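Side-chain contacts in phytase (Citrobacter braakii, PDB 3ZHC), which belongs to branch 2 of the histidine phosphatase superfamily, enzymes built round a mixed beta-sheet flanked by helices: residues 31-36 and 91-96; 82-87 and 353-358. The protein carries 2 engineered substitutions. All coordinates share one frame; numbering follows the deposited sequence.

Contact 1: residues 31-36 and 91-96; sequences ERVVIV and KGLLNN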
loop_
_atom_site.group_PDB
_atom_site.type_symbol
_atom_site.label_atom_id
_atom_site.label_comp_id
_atom_site.label_asym_id
_atom_site.label_seq_id
_atom_site.Cartn_x
_atom_site.Cartn_y
_atom_site.Cartn_z
ATOM N N GLU B 31 -1.131 16.746 -28.693
ATOM C CA GLU B 31 -2.165 17.459 -29.481
ATOM C C GLU B 31 -3.386 17.925 -28.681
ATOM O O GLU B 31 -3.938 18.974 -28.990
ATOM C CB GLU B 31 -2.607 16.594 -30.680
ATOM C CG GLU B 31 -1.592 16.625 -31.864
ATOM C CD GLU B 31 -2.148 16.014 -33.158
ATOM O OE1 GLU B 31 -2.955 15.039 -33.093
ATOM O OE2 GLU B 31 -1.765 16.514 -34.251
ATOM N N ARG B 32 -3.803 17.140 -27.673
ATOM C CA ARG B 32 -4.985 17.454 -26.841
ATOM C C ARG B 32 -4.857 16.927 -25.417
ATOM O O ARG B 32 -4.223 15.901 -25.193
ATOM C CB ARG B 32 -6.257 16.845 -27.433
ATOM C CG ARG B 32 -6.543 17.185 -28.852
ATOM C CD ARG B 32 -7.827 16.602 -29.283
ATOM N NE ARG B 32 -8.084 16.820 -30.707
ATOM C CZ ARG B 32 -9.172 16.391 -31.358
ATOM N NH1 ARG B 32 -10.139 15.708 -30.720
ATOM N NH2 ARG B 32 -9.305 16.646 -32.665
ATOM N N VAL B 33 -5.467 17.641 -24.464
ATOM C CA VAL B 33 -5.513 17.218 -23.061
ATOM C C VAL B 33 -6.909 17.433 -22.468
ATOM O O VAL B 33 -7.566 18.423 -22.743
ATOM C CB VAL B 33 -4.432 17.942 -22.169
ATOM C CG1 VAL B 33 -4.552 17.531 -20.670
ATOM C CG2 VAL B 33 -3.024 17.652 -22.672
ATOM N N VAL B 34 -7.348 16.475 -21.669
ATOM C CA VAL B 34 -8.552 16.621 -20.872
ATOM C C VAL B 34 -8.110 16.407 -19.448
ATOM O O VAL B 34 -7.429 15.439 -19.163
ATOM C CB VAL B 34 -9.657 15.633 -21.243
ATOM C CG1 VAL B 34 -10.900 15.848 -20.338
ATOM C CG2 VAL B 34 -10.047 15.784 -22.689
ATOM N N ILE B 35 -8.491 17.336 -18.562
ATOM C CA ILE B 35 -8.211 17.245 -17.140
ATOM C C ILE B 35 -9.524 17.163 -16.406
ATOM O O ILE B 35 -10.388 18.016 -16.611
ATOM C CB ILE B 35 -7.418 18.470 -16.623
ATOM C CG1 ILE B 35 -6.042 18.546 -17.285
ATOM C CG2 ILE B 35 -7.259 18.420 -15.072
ATOM C CD1 ILE B 35 -5.212 19.821 -16.908
ATOM N N VAL B 36 -9.688 16.125 -15.570
ATOM C CA VAL B 36 -10.800 16.048 -14.628
ATOM C C VAL B 36 -10.155 16.345 -13.271
ATOM O O VAL B 36 -9.360 15.539 -12.761
ATOM C CB VAL B 36 -11.488 14.696 -14.604
ATOM C CG1 VAL B 36 -12.600 14.706 -13.582
ATOM C CG2 VAL B 36 -12.044 14.363 -15.956
ATOM N N LYS B 91 5.822 21.476 -24.286
ATOM C CA LYS B 91 5.476 20.390 -25.221
ATOM C C LYS B 91 4.790 20.902 -26.499
ATOM O O LYS B 91 4.480 20.105 -27.374
ATOM C CB LYS B 91 4.566 19.347 -24.537
ATOM C CG LYS B 91 5.107 18.750 -23.226
ATOM C CD LYS B 91 6.394 18.010 -23.404
ATOM C CE LYS B 91 6.907 17.494 -22.074
ATOM N NZ LYS B 91 8.291 16.994 -22.198
ATOM N N GLY B 92 4.556 22.217 -26.601
ATOM C CA GLY B 92 3.922 22.823 -27.782
ATOM C C GLY B 92 2.398 22.767 -27.870
ATOM O O GLY B 92 1.838 23.144 -28.899
ATOM N N LEU B 93 1.718 22.298 -26.805
ATOM C CA LEU B 93 0.236 22.218 -26.790
ATOM C C LEU B 93 -0.386 23.604 -26.871
ATOM O O LEU B 93 -1.338 23.820 -27.622
ATOM C CB LEU B 93 -0.256 21.498 -25.530
ATOM C CG LEU B 93 -1.768 21.255 -25.397
ATOM C CD1 LEU B 93 -2.225 20.253 -26.437
ATOM C CD2 LEU B 93 -2.113 20.775 -24.010
ATOM N N LEU B 94 0.162 24.529 -26.079
ATOM C CA LEU B 94 -0.217 25.939 -26.083
ATOM C C LEU B 94 0.995 26.720 -26.567
ATOM O O LEU B 94 2.123 26.422 -26.152
ATOM C CB LEU B 94 -0.617 26.395 -24.674
ATOM C CG LEU B 94 -1.752 25.616 -23.987
ATOM C CD1 LEU B 94 -1.894 26.038 -22.536
ATOM C CD2 LEU B 94 -3.068 25.792 -24.730
ATOM N N ASN B 95 0.780 27.713 -27.444
ATOM C CA ASN B 95 1.896 28.555 -27.957
ATOM C C ASN B 95 2.480 29.430 -26.847
ATOM O O ASN B 95 1.759 29.818 -25.925
ATOM C CB ASN B 95 1.457 29.417 -29.165
ATOM C CG ASN B 95 1.219 28.576 -30.446
ATOM O OD1 ASN B 95 0.651 27.467 -30.398
ATOM N ND2 ASN B 95 1.652 29.108 -31.585
ATOM N N ASN B 96 3.788 29.726 -26.932
ATOM C CA ASN B 96 4.480 30.543 -25.908
ATOM C C ASN B 96 4.167 32.030 -26.150
ATOM O O ASN B 96 4.992 32.802 -26.674
ATOM C CB ASN B 96 6.007 30.242 -25.880
ATOM C CG ASN B 96 6.687 30.649 -24.537
ATOM O OD1 ASN B 96 6.084 31.317 -23.679
ATOM N ND2 ASN B 96 7.949 30.233 -24.366
#
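Leu93 packs against Val33 and the backbone of Glu31 where the turn following helix 71-90 meets the central mixed sheet of this histidine phosphatase fold. Gly92 ends the helix in a Schellman motif; its positive phi of 82° suits a residue without a side chain, and the chain turns there into Leu93, whose side chain sets off toward strand 28-38. Leu93 holds CG opposite its backbone N (chi1 -176°), which carries the isobutyl group to the strand and lets its two methyls find different targets. CD1 settles against the main chain, 3.3 Å from Glu31 O and 3.7 Å from Arg32 N. CD2 takes the side chain, lying 3.5 Å from Val33 CG2.

Val33 suits the meeting because a branched residue presents a methyl close to the strand. Its CG1 stands anti to the backbone N (chi1 177°), which leaves CG2 beside that N to face the leucine; the two side chains cross at about a right angle. Phe88 of helix 71-90 touches both, so this small apolar cluster is shared by helix, turn and strand.

Glu31 and Arg32 both face Lys358 in a classic beta bulge, and their side chains set off away from the turn. Arg32 is buried on that far side, where its two terminal nitrogens are taken up by carbonyls at the end of helix 282-301: NH1 bonds to Ala299 O and NH2 to Thr302 O.

Contact 2: residues 82-87 and 353-358; sequences QYQRLW and ELVFEK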
loop_
_atom_site.group_PDB
_atom_site.type_symbol
_atom_site.label_atom_id
_atom_site.label_comp_id
_atom_site.label_asym_id
_atom_site.label_seq_id
_atom_site.Cartn_x
_atom_site.Cartn_y
_atom_site.Cartn_z
ATOM N N GLN B 82 -0.435 27.187 -13.155
ATOM C CA GLN B 82 0.871 27.759 -13.505
ATOM C C GLN B 82 1.820 26.670 -13.987
ATOM O O GLN B 82 2.433 26.816 -15.044
ATOM C CB GLN B 82 1.436 28.543 -12.285
ATOM C CG GLN B 82 2.910 28.936 -12.315
ATOM C CD GLN B 82 3.273 29.803 -11.099
ATOM O OE1 GLN B 82 2.827 30.964 -10.999
ATOM N NE2 GLN B 82 4.092 29.241 -10.160
ATOM N N TYR B 83 1.937 25.579 -13.212
ATOM C CA TYR B 83 2.777 24.416 -13.616
ATOM C C TYR B 83 2.311 23.846 -14.959
ATOM O O TYR B 83 3.139 23.580 -15.835
ATOM C CB TYR B 83 2.791 23.314 -12.540
ATOM C CG TYR B 83 3.330 21.962 -13.012
ATOM C CD1 TYR B 83 4.704 21.720 -13.092
ATOM C CD2 TYR B 83 2.453 20.918 -13.380
ATOM C CE1 TYR B 83 5.209 20.467 -13.532
ATOM C CE2 TYR B 83 2.950 19.667 -13.819
ATOM C CZ TYR B 83 4.335 19.460 -13.890
ATOM O OH TYR B 83 4.828 18.245 -14.314
ATOM N N GLN B 84 0.991 23.666 -15.106
ATOM C CA GLN B 84 0.425 23.115 -16.349
ATOM C C GLN B 84 0.636 24.048 -17.559
ATOM O O GLN B 84 0.867 23.555 -18.667
ATOM C CB GLN B 84 -1.070 22.741 -16.185
ATOM C CG GLN B 84 -1.375 21.546 -15.190
ATOM C CD GLN B 84 -0.912 20.162 -15.680
ATOM O OE1 GLN B 84 0.137 20.014 -16.295
ATOM N NE2 GLN B 84 -1.700 19.150 -15.381
ATOM N N ARG B 85 0.563 25.375 -17.344
ATOM C CA ARG B 85 0.888 26.366 -18.402
ATOM C C ARG B 85 2.312 26.133 -18.930
ATOM O O ARG B 85 2.514 26.014 -20.126
ATOM C CB ARG B 85 0.765 27.804 -17.878
ATOM C CG ARG B 85 1.100 28.934 -18.909
ATOM C CD ARG B 85 1.418 30.271 -18.198
ATOM N NE ARG B 85 1.908 31.282 -19.148
ATOM C CZ ARG B 85 1.137 32.041 -19.960
ATOM N NH1 ARG B 85 -0.216 31.929 -19.971
ATOM N NH2 ARG B 85 1.721 32.931 -20.785
ATOM N N LEU B 86 3.276 26.070 -18.003
ATOM C CA LEU B 86 4.704 25.849 -18.336
ATOM C C LEU B 86 4.936 24.499 -19.002
ATOM O O LEU B 86 5.680 24.408 -19.982
ATOM C CB LEU B 86 5.585 25.968 -17.079
ATOM C CG LEU B 86 5.631 27.359 -16.412
ATOM C CD1 LEU B 86 6.140 27.283 -14.992
ATOM C CD2 LEU B 86 6.477 28.356 -17.266
ATOM N N TRP B 87 4.291 23.453 -18.473
ATOM C CA TRP B 87 4.457 22.100 -19.012
ATOM C C TRP B 87 3.807 21.962 -20.402
ATOM O O TRP B 87 4.441 21.449 -21.317
ATOM C CB TRP B 87 3.917 21.035 -18.044
ATOM C CG TRP B 87 4.363 19.686 -18.425
ATOM C CD1 TRP B 87 5.614 19.142 -18.225
ATOM C CD2 TRP B 87 3.595 18.694 -19.083
ATOM N NE1 TRP B 87 5.657 17.870 -18.720
ATOM C CE2 TRP B 87 4.431 17.564 -19.255
ATOM C CE3 TRP B 87 2.278 18.640 -19.547
ATOM C CZ2 TRP B 87 3.989 16.392 -19.871
ATOM C CZ3 TRP B 87 1.830 17.471 -20.164
ATOM C CH2 TRP B 87 2.686 16.362 -20.321
ATOM N N GLU B 353 -5.601 16.029 -10.130
ATOM C CA GLU B 353 -6.000 16.015 -11.533
ATOM C C GLU B 353 -5.743 14.695 -12.171
ATOM O O GLU B 353 -4.642 14.189 -12.100
ATOM C CB GLU B 353 -5.216 17.068 -12.292
ATOM C CG GLU B 353 -5.523 18.467 -11.882
ATOM C CD GLU B 353 -4.671 19.509 -12.610
ATOM O OE1 GLU B 353 -3.810 19.123 -13.444
ATOM O OE2 GLU B 353 -4.865 20.713 -12.340
ATOM N N LEU B 354 -6.785 14.141 -12.803
ATOM C CA LEU B 354 -6.679 12.961 -13.616
ATOM C C LEU B 354 -6.508 13.564 -15.019
ATOM O O LEU B 354 -7.394 14.271 -15.514
ATOM C CB LEU B 354 -7.908 12.105 -13.462
ATOM C CG LEU B 354 -7.934 10.684 -14.019
ATOM C CD1 LEU B 354 -6.694 9.852 -13.614
ATOM C CD2 LEU B 354 -9.228 9.971 -13.579
ATOM N N VAL B 355 -5.356 13.303 -15.643
ATOM C CA VAL B 355 -4.979 13.942 -16.918
ATOM C C VAL B 355 -4.963 12.923 -18.057
ATOM O O VAL B 355 -4.245 11.942 -17.986
ATOM C CB VAL B 355 -3.588 14.633 -16.790
ATOM C CG1 VAL B 355 -3.187 15.305 -18.085
ATOM C CG2 VAL B 355 -3.606 15.648 -15.655
ATOM N N PHE B 356 -5.766 13.182 -19.091
ATOM C CA PHE B 356 -5.849 12.353 -20.287
ATOM C C PHE B 356 -5.177 13.142 -21.417
ATOM O O PHE B 356 -5.694 14.176 -21.837
ATOM C CB PHE B 356 -7.303 12.036 -20.627
ATOM C CG PHE B 356 -8.040 11.303 -19.532
ATOM C CD1 PHE B 356 -8.671 12.010 -18.493
ATOM C CD2 PHE B 356 -8.111 9.910 -19.529
ATOM C CE1 PHE B 356 -9.367 11.320 -17.456
ATOM C CE2 PHE B 356 -8.803 9.218 -18.505
ATOM C CZ PHE B 356 -9.427 9.934 -17.469
ATOM N N GLU B 357 -4.026 12.645 -21.886
ATOM C CA GLU B 357 -3.212 13.292 -22.921
ATOM C C GLU B 357 -3.280 12.540 -24.241
ATOM O O GLU B 357 -3.089 11.350 -24.257
ATOM C CB GLU B 357 -1.755 13.333 -22.474
ATOM C CG GLU B 357 -1.470 14.240 -21.283
ATOM C CD GLU B 357 -0.106 13.990 -20.657
ATOM O OE1 GLU B 357 0.726 13.269 -21.249
ATOM O OE2 GLU B 357 0.139 14.518 -19.556
ATOM N N LYS B 358 -3.557 13.260 -25.338
ATOM C CA LYS B 358 -3.554 12.694 -26.699
ATOM C C LYS B 358 -2.217 13.042 -27.362
ATOM O O LYS B 358 -1.945 14.218 -27.640
ATOM C CB LYS B 358 -4.709 13.219 -27.533
ATOM C CG LYS B 358 -4.842 12.559 -28.926
ATOM C CD LYS B 358 -6.043 13.099 -29.636
ATOM C CE LYS B 358 -6.174 12.563 -31.009
ATOM N NZ LYS B 358 -7.266 13.283 -31.769
#
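Gln84, Trp87 and Glu357 bury the most surface here, with Glu353 close behind, as helix 71-90 lies over strand 353-361. The two short segments run nearly parallel, 18° apart, and their axes come no closer than 13.4 Å, a gap that long side chains can span. Gln84 does so by bending at chi2 (-69°), which turns its amide toward the strand. NE2 donates to Glu353 OE1 at 2.9 Å with an N-H...O angle of 157°, meeting the oxygen nearly along its C-O bond. Amide and carboxylate are almost coplanar, and Glu353, extended beyond CG, runs alongside the glutamine with the reverse heading. A glutamine suits this buried place because its NH2 group can donate a hydrogen bond to the carboxylate; the same NE2 also lies 4.0 Å from Val355 CG2, so the donor end of the amide sits against a methyl group.

One turn further along the helix, Trp87 and Glu357 reach toward each other from helix and strand, and the carboxylate meets the indole obliquely. The six-membered end of the indole does the touching, with CH2 3.2 Å from Glu357 OE2 and CZ3 3.5 Å from the same oxygen. No bond joins the two residues; the carboxylate is held elsewhere, OE1 accepting from Trp359 NE1 and OE2 forming a salt bridge with Lys395. That lysine also makes a cation-pi contact with Trp87, so one positive charge serves both ring and acid and probably makes their closeness tolerable. With Gln84 and Val355 both touching Val374 of the adjacent strand, the whole is a helix packed on one face of the mixed sheet of an alpha/beta domain, as expected of histidine phosphatases.

How the contacts relate
Both contacts are buried and join the same two layers, helix 71-90 with the turn after it and the mixed sheet, from the same side of the chain's centre. Their strands are antiparallel neighbours: Arg32 O lies 2.7 Å from Lys358 N, a probable hydrogen bond, and Val33 CG1 packs 3.7 Å from Val355 CG1. The difference is in chemistry. Contact 1, farther from the centre of the chain, is apolar and depends on one leucine at the helix end. Contact 2, over the body of the helix, spans a wider gap with long polar and aromatic side chains, whose buried carboxylates need donors. Ile35, on the strand of contact 1, touches Gln84 and Glu353, tying the two together.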